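Long-range contact in CRISPR-associated endonuclease Cas12b (Alicyclobacillus acidoterrestris, PDB 5U31), which cuts DNA matching its guide RNA next to a protospacer adjacent motif, as a RuvC endonuclease of bacterial CRISPR immunity that works best with a divalent metal: residues K25-Y37 with M192-W205. The protein carries 3 engineered substitutions. Numbering follows the deposited sequence.
With SO4 (sulfate ion), chain F.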
loop_
_atom_site.group_PDB
_atom_site.type_symbol
_atom_site.label_atom_id
_atom_site.label_comp_id
_atom_site.label_asym_id
_atom_site.label_seq_id
_atom_site.Cartn_x
_atom_site.Cartn_y
_atom_site.Cartn_z
ATOM N N LYS A 25 -34.424 10.151 -3.322
ATOM C CA LYS A 25 -35.378 9.361 -2.555
ATOM C C LYS A 25 -35.108 7.875 -2.728
ATOM O O LYS A 25 -35.141 7.111 -1.757
ATOM C CB LYS A 25 -36.804 9.703 -2.983
ATOM C CG LYS A 25 -37.875 8.928 -2.243
ATOM C CD LYS A 25 -37.931 9.318 -0.782
ATOM C CE LYS A 25 -39.086 8.632 -0.084
ATOM N NZ LYS A 25 -39.126 8.956 1.365
ATOM N N LEU A 26 -34.822 7.452 -3.960
ATOM C CA LEU A 26 -34.481 6.056 -4.207
ATOM C C LEU A 26 -33.237 5.648 -3.433
ATOM O O LEU A 26 -33.138 4.506 -2.971
ATOM C CB LEU A 26 -34.281 5.837 -5.706
ATOM C CG LEU A 26 -34.073 4.407 -6.191
ATOM C CD1 LEU A 26 -35.268 3.550 -5.808
ATOM C CD2 LEU A 26 -33.840 4.387 -7.698
ATOM N N HIS A 27 -32.291 6.571 -3.262
ATOM C CA HIS A 27 -31.095 6.269 -2.486
ATOM C C HIS A 27 -31.429 6.036 -1.015
ATOM O O HIS A 27 -30.925 5.088 -0.404
ATOM C CB HIS A 27 -30.080 7.398 -2.643
ATOM C CG HIS A 27 -28.893 7.271 -1.740
ATOM N ND1 HIS A 27 -27.816 6.464 -2.038
ATOM C CD2 HIS A 27 -28.619 7.840 -0.542
ATOM C CE1 HIS A 27 -26.927 6.548 -1.064
ATOM N NE2 HIS A 27 -27.391 7.375 -0.144
ATOM N N LYS A 28 -32.275 6.890 -0.430
ATOM C CA LYS A 28 -32.671 6.693 0.963
ATOM C C LYS A 28 -33.484 5.421 1.146
ATOM O O LYS A 28 -33.411 4.788 2.206
ATOM C CB LYS A 28 -33.480 7.885 1.471
ATOM C CG LYS A 28 -32.788 9.225 1.365
ATOM C CD LYS A 28 -33.521 10.274 2.195
ATOM C CE LYS A 28 -35.023 10.259 1.944
ATOM N NZ LYS A 28 -35.760 11.091 2.943
ATOM N N GLU A 29 -34.270 5.041 0.135
ATOM C CA GLU A 29 -35.096 3.844 0.233
ATOM C C GLU A 29 -34.244 2.585 0.233
ATOM O O GLU A 29 -34.441 1.690 1.064
ATOM C CB GLU A 29 -36.101 3.807 -0.920
ATOM C CG GLU A 29 -37.211 4.840 -0.838
ATOM C CD GLU A 29 -38.125 4.605 0.337
ATOM O OE1 GLU A 29 -38.383 3.432 0.643
ATOM O OE2 GLU A 29 -38.576 5.586 0.962
ATOM N N VAL A 30 -33.300 2.491 -0.702
ATOM C CA VAL A 30 -32.478 1.291 -0.794
ATOM C C VAL A 30 -31.598 1.151 0.441
ATOM O O VAL A 30 -31.345 0.039 0.918
ATOM C CB VAL A 30 -31.649 1.308 -2.091
ATOM C CG1 VAL A 30 -30.708 0.125 -2.128
ATOM C CG2 VAL A 30 -32.573 1.263 -3.294
ATOM N N ASN A 31 -31.136 2.270 0.994
ATOM C CA ASN A 31 -30.386 2.197 2.242
ATOM C C ASN A 31 -31.278 1.757 3.394
ATOM O O ASN A 31 -30.873 0.930 4.218
ATOM C CB ASN A 31 -29.733 3.540 2.548
ATOM C CG ASN A 31 -28.487 3.771 1.733
ATOM O OD1 ASN A 31 -27.411 3.291 2.083
ATOM N ND2 ASN A 31 -28.624 4.502 0.632
ATOM N N ALA A 32 -32.498 2.295 3.472
ATOM C CA ALA A 32 -33.411 1.866 4.525
ATOM C C ALA A 32 -33.751 0.394 4.375
ATOM O O ALA A 32 -33.798 -0.345 5.365
ATOM C CB ALA A 32 -34.678 2.712 4.503
ATOM N N GLY A 33 -33.975 -0.051 3.137
ATOM C CA GLY A 33 -34.299 -1.449 2.913
ATOM C C GLY A 33 -33.171 -2.374 3.321
ATOM O O GLY A 33 -33.390 -3.385 3.990
ATOM N N VAL A 34 -31.943 -2.031 2.929
ATOM C CA VAL A 34 -30.793 -2.850 3.304
ATOM C C VAL A 34 -30.619 -2.861 4.817
ATOM O O VAL A 34 -30.348 -3.908 5.418
ATOM C CB VAL A 34 -29.522 -2.354 2.590
ATOM C CG1 VAL A 34 -28.300 -3.050 3.161
ATOM C CG2 VAL A 34 -29.617 -2.615 1.106
ATOM N N ARG A 35 -30.786 -1.704 5.460
ATOM C CA ARG A 35 -30.682 -1.654 6.914
ATOM C C ARG A 35 -31.746 -2.525 7.571
ATOM O O ARG A 35 -31.468 -3.209 8.563
ATOM C CB ARG A 35 -30.791 -0.208 7.398
ATOM C CG ARG A 35 -30.500 -0.019 8.873
ATOM C CD ARG A 35 -30.609 1.446 9.258
ATOM N NE ARG A 35 -30.221 1.697 10.644
ATOM C CZ ARG A 35 -29.041 2.185 11.013
ATOM N NH1 ARG A 35 -28.124 2.476 10.099
ATOM N NH2 ARG A 35 -28.774 2.384 12.299
ATOM N N TYR A 36 -32.964 -2.524 7.022
ATOM C CA TYR A 36 -34.042 -3.325 7.595
ATOM C C TYR A 36 -33.692 -4.809 7.577
ATOM O O TYR A 36 -33.830 -5.503 8.591
ATOM C CB TYR A 36 -35.356 -3.063 6.845
ATOM C CG TYR A 36 -36.421 -4.096 7.122
ATOM C CD1 TYR A 36 -36.744 -5.059 6.174
ATOM C CD2 TYR A 36 -37.083 -4.129 8.342
ATOM C CE1 TYR A 36 -37.707 -6.018 6.432
ATOM C CE2 TYR A 36 -38.045 -5.084 8.608
ATOM C CZ TYR A 36 -38.351 -6.023 7.650
ATOM O OH TYR A 36 -39.305 -6.973 7.910
ATOM N N TYR A 37 -33.225 -5.313 6.432
ATOM C CA TYR A 37 -32.916 -6.735 6.327
ATOM C C TYR A 37 -31.643 -7.081 7.086
ATOM O O TYR A 37 -31.547 -8.153 7.697
ATOM C CB TYR A 37 -32.789 -7.143 4.861
ATOM C CG TYR A 37 -34.086 -7.091 4.097
ATOM C CD1 TYR A 37 -35.126 -7.967 4.386
ATOM C CD2 TYR A 37 -34.268 -6.180 3.069
ATOM C CE1 TYR A 37 -36.321 -7.924 3.675
ATOM C CE2 TYR A 37 -35.454 -6.129 2.353
ATOM C CZ TYR A 37 -36.475 -6.999 2.662
ATOM O OH TYR A 37 -37.647 -6.935 1.946
HETATM N N MSE A 192 -40.389 -11.988 7.397
HETATM C CA MSE A 192 -40.083 -10.574 7.276
HETATM C C MSE A 192 -41.076 -9.882 6.370
HETATM O O MSE A 192 -41.968 -10.513 5.808
HETATM C CB MSE A 192 -38.677 -10.383 6.723
HETATM C CG MSE A 192 -37.605 -11.099 7.500
HETATM SE SE MSE A 192 -35.994 -11.278 6.428
HETATM C CE MSE A 192 -34.865 -12.176 7.729
ATOM N N ARG A 193 -40.900 -8.580 6.206
ATOM C CA ARG A 193 -41.763 -7.797 5.343
ATOM C C ARG A 193 -41.078 -7.548 4.010
ATOM O O ARG A 193 -39.850 -7.565 3.905
ATOM C CB ARG A 193 -42.126 -6.469 6.007
ATOM C CG ARG A 193 -42.375 -6.608 7.498
ATOM C CD ARG A 193 -42.839 -5.319 8.129
ATOM N NE ARG A 193 -44.273 -5.359 8.371
ATOM C CZ ARG A 193 -44.820 -5.816 9.490
ATOM N NH1 ARG A 193 -44.046 -6.255 10.470
ATOM N NH2 ARG A 193 -46.137 -5.825 9.631
ATOM N N VAL A 194 -41.889 -7.346 2.978
ATOM C CA VAL A 194 -41.388 -6.788 1.729
ATOM C C VAL A 194 -41.285 -5.282 1.937
ATOM O O VAL A 194 -42.301 -4.603 2.094
ATOM C CB VAL A 194 -42.293 -7.135 0.547
ATOM C CG1 VAL A 194 -41.771 -6.480 -0.705
ATOM C CG2 VAL A 194 -42.350 -8.638 0.368
ATOM N N TYR A 195 -40.053 -4.768 1.959
ATOM C CA TYR A 195 -39.824 -3.374 2.324
ATOM C C TYR A 195 -40.685 -2.422 1.502
ATOM O O TYR A 195 -41.306 -1.504 2.049
ATOM C CB TYR A 195 -38.349 -3.010 2.165
ATOM C CG TYR A 195 -38.114 -1.537 2.406
ATOM C CD1 TYR A 195 -38.118 -0.630 1.354
ATOM C CD2 TYR A 195 -37.933 -1.047 3.691
ATOM C CE1 TYR A 195 -37.934 0.711 1.574
ATOM C CE2 TYR A 195 -37.743 0.299 3.918
ATOM C CZ TYR A 195 -37.744 1.174 2.856
ATOM O OH TYR A 195 -37.556 2.519 3.074
ATOM N N THR A 196 -40.710 -2.602 0.180
ATOM C CA THR A 196 -41.501 -1.696 -0.647
ATOM C C THR A 196 -42.982 -1.809 -0.329
ATOM O O THR A 196 -43.702 -0.806 -0.367
ATOM C CB THR A 196 -41.259 -1.954 -2.136
ATOM O OG1 THR A 196 -41.504 -3.331 -2.441
ATOM C CG2 THR A 196 -39.835 -1.593 -2.515
ATOM N N ASP A 197 -43.452 -3.004 0.012
ATOM C CA ASP A 197 -44.861 -3.209 0.337
ATOM C C ASP A 197 -45.060 -3.252 1.851
ATOM O O ASP A 197 -45.577 -4.210 2.414
ATOM C CB ASP A 197 -45.372 -4.481 -0.332
ATOM C CG ASP A 197 -46.872 -4.623 -0.239
ATOM O OD1 ASP A 197 -47.342 -5.415 0.602
ATOM O OD2 ASP A 197 -47.583 -3.921 -0.988
ATOM N N SER A 198 -44.643 -2.177 2.517
ATOM C CA SER A 198 -44.710 -2.114 3.969
ATOM C C SER A 198 -44.772 -0.660 4.408
ATOM O O SER A 198 -44.380 0.243 3.669
ATOM C CB SER A 198 -43.506 -2.804 4.616
ATOM O OG SER A 198 -42.349 -1.996 4.491
ATOM N N GLU A 199 -45.241 -0.446 5.639
ATOM C CA GLU A 199 -45.410 0.912 6.148
ATOM C C GLU A 199 -44.105 1.692 6.229
ATOM O O GLU A 199 -44.145 2.896 6.502
ATOM C CB GLU A 199 -46.056 0.894 7.533
ATOM C CG GLU A 199 -47.530 0.525 7.557
ATOM C CD GLU A 199 -48.124 0.621 8.955
ATOM O OE1 GLU A 199 -47.362 0.876 9.915
ATOM O OE2 GLU A 199 -49.353 0.446 9.094
HETATM N N MSE A 200 -42.961 1.054 6.002
HETATM C CA MSE A 200 -41.667 1.725 6.103
HETATM C C MSE A 200 -41.403 2.735 4.997
HETATM O O MSE A 200 -40.692 3.719 5.208
HETATM C CB MSE A 200 -40.546 0.693 6.102
HETATM C CG MSE A 200 -40.082 0.277 7.476
HETATM SE SE MSE A 200 -39.064 -1.374 7.389
HETATM C CE MSE A 200 -40.515 -2.641 7.671
ATOM N N SER A 201 -41.954 2.485 3.813
ATOM C CA SER A 201 -41.727 3.334 2.653
ATOM C C SER A 201 -42.986 4.120 2.328
ATOM O O SER A 201 -44.098 3.582 2.366
ATOM C CB SER A 201 -41.296 2.515 1.432
ATOM O OG SER A 201 -42.368 1.754 0.911
ATOM N N SER A 202 -42.801 5.399 2.013
ATOM C CA SER A 202 -43.892 6.282 1.637
ATOM C C SER A 202 -43.991 6.467 0.127
ATOM O O SER A 202 -44.797 7.278 -0.340
ATOM C CB SER A 202 -43.723 7.634 2.332
ATOM O OG SER A 202 -42.424 8.154 2.109
ATOM N N VAL A 203 -43.194 5.735 -0.642
ATOM C CA VAL A 203 -43.197 5.858 -2.094
ATOM C C VAL A 203 -44.421 5.147 -2.654
ATOM O O VAL A 203 -44.715 4.006 -2.280
ATOM C CB VAL A 203 -41.900 5.284 -2.687
ATOM C CG1 VAL A 203 -41.905 5.408 -4.195
ATOM C CG2 VAL A 203 -40.684 5.989 -2.099
ATOM N N GLU A 204 -45.143 5.821 -3.550
ATOM C CA GLU A 204 -46.288 5.217 -4.234
ATOM C C GLU A 204 -45.762 4.347 -5.371
ATOM O O GLU A 204 -45.666 4.758 -6.529
ATOM C CB GLU A 204 -47.245 6.286 -4.743
ATOM C CG GLU A 204 -47.840 7.143 -3.647
ATOM C CD GLU A 204 -48.748 8.228 -4.187
ATOM O OE1 GLU A 204 -48.922 8.302 -5.423
ATOM O OE2 GLU A 204 -49.289 9.004 -3.371
ATOM N N TRP A 205 -45.404 3.115 -5.022
ATOM C CA TRP A 205 -44.863 2.202 -6.011
ATOM C C TRP A 205 -45.951 1.778 -6.994
ATOM O O TRP A 205 -47.150 1.873 -6.717
ATOM C CB TRP A 205 -44.264 0.965 -5.338
ATOM C CG TRP A 205 -43.226 1.246 -4.283
ATOM C CD1 TRP A 205 -43.417 1.284 -2.932
ATOM C CD2 TRP A 205 -41.834 1.507 -4.496
ATOM N NE1 TRP A 205 -42.233 1.557 -2.291
ATOM C CE2 TRP A 205 -41.245 1.700 -3.230
ATOM C CE3 TRP A 205 -41.031 1.604 -5.635
ATOM C CZ2 TRP A 205 -39.891 1.984 -3.072
ATOM C CZ3 TRP A 205 -39.687 1.881 -5.477
ATOM C CH2 TRP A 205 -39.130 2.067 -4.204
HETATM S S SO4 F . -40.868 -6.423 11.676
HETATM O O1 SO4 F . -39.607 -6.095 12.337
HETATM O O2 SO4 F . -41.780 -6.982 12.671
HETATM O O3 SO4 F . -41.437 -5.211 11.092
HETATM O O4 SO4 F . -40.656 -7.411 10.622
#
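Tyr195, from the irregular 192-205 loop, lies flat against helix 17-45 where Gly33 offers only backbone, and it can be traced atom by atom. With chi1 at 174° its CG is anti to the backbone N, which turns the ring onto the helix. Tyr195 CB sits 4.0 Å from Tyr37 OH; CG and CD2 lie under Gly33 CA, a CH-pi contact 3.9 Å from the ring centroid to that CA and 16° off the normal. CE2 brushes Ala32 CB, CE1 meets Glu29 OE1 at the ring edge, and Tyr195 OH donates to Glu29 OE1 at 2.7 Å, approaching from above the carboxylate plane. The other oxygen, Glu29 OE2, forms a salt bridge with Lys25 NZ at 3.4 Å, with Val203 CG2 packed against the carboxylate.

Farther along the helix two tyrosine hydroxyls accept hydrogen bonds from loop amides: Arg193 N reaches Tyr36 OH at 2.8 Å, and Tyr195 N reaches Tyr37 OH at 3.2 Å. Met200, a selenomethionine, makes a CH-pi contact through CE over one face of Tyr36 and an oblique Met-aromatic contact through SE. The Tyr36 hydroxyl also donates to a sulfate, probably from the crystallisation liquor, that Arg193 NH1 and Trp40 NE1 also bind; Arg193 NH2 pairs with Glu83. Thus two tyrosine hydroxyls take backbone N-H groups of the REC1 loop, while the Glu29 carboxylate takes the Tyr195 hydroxyl.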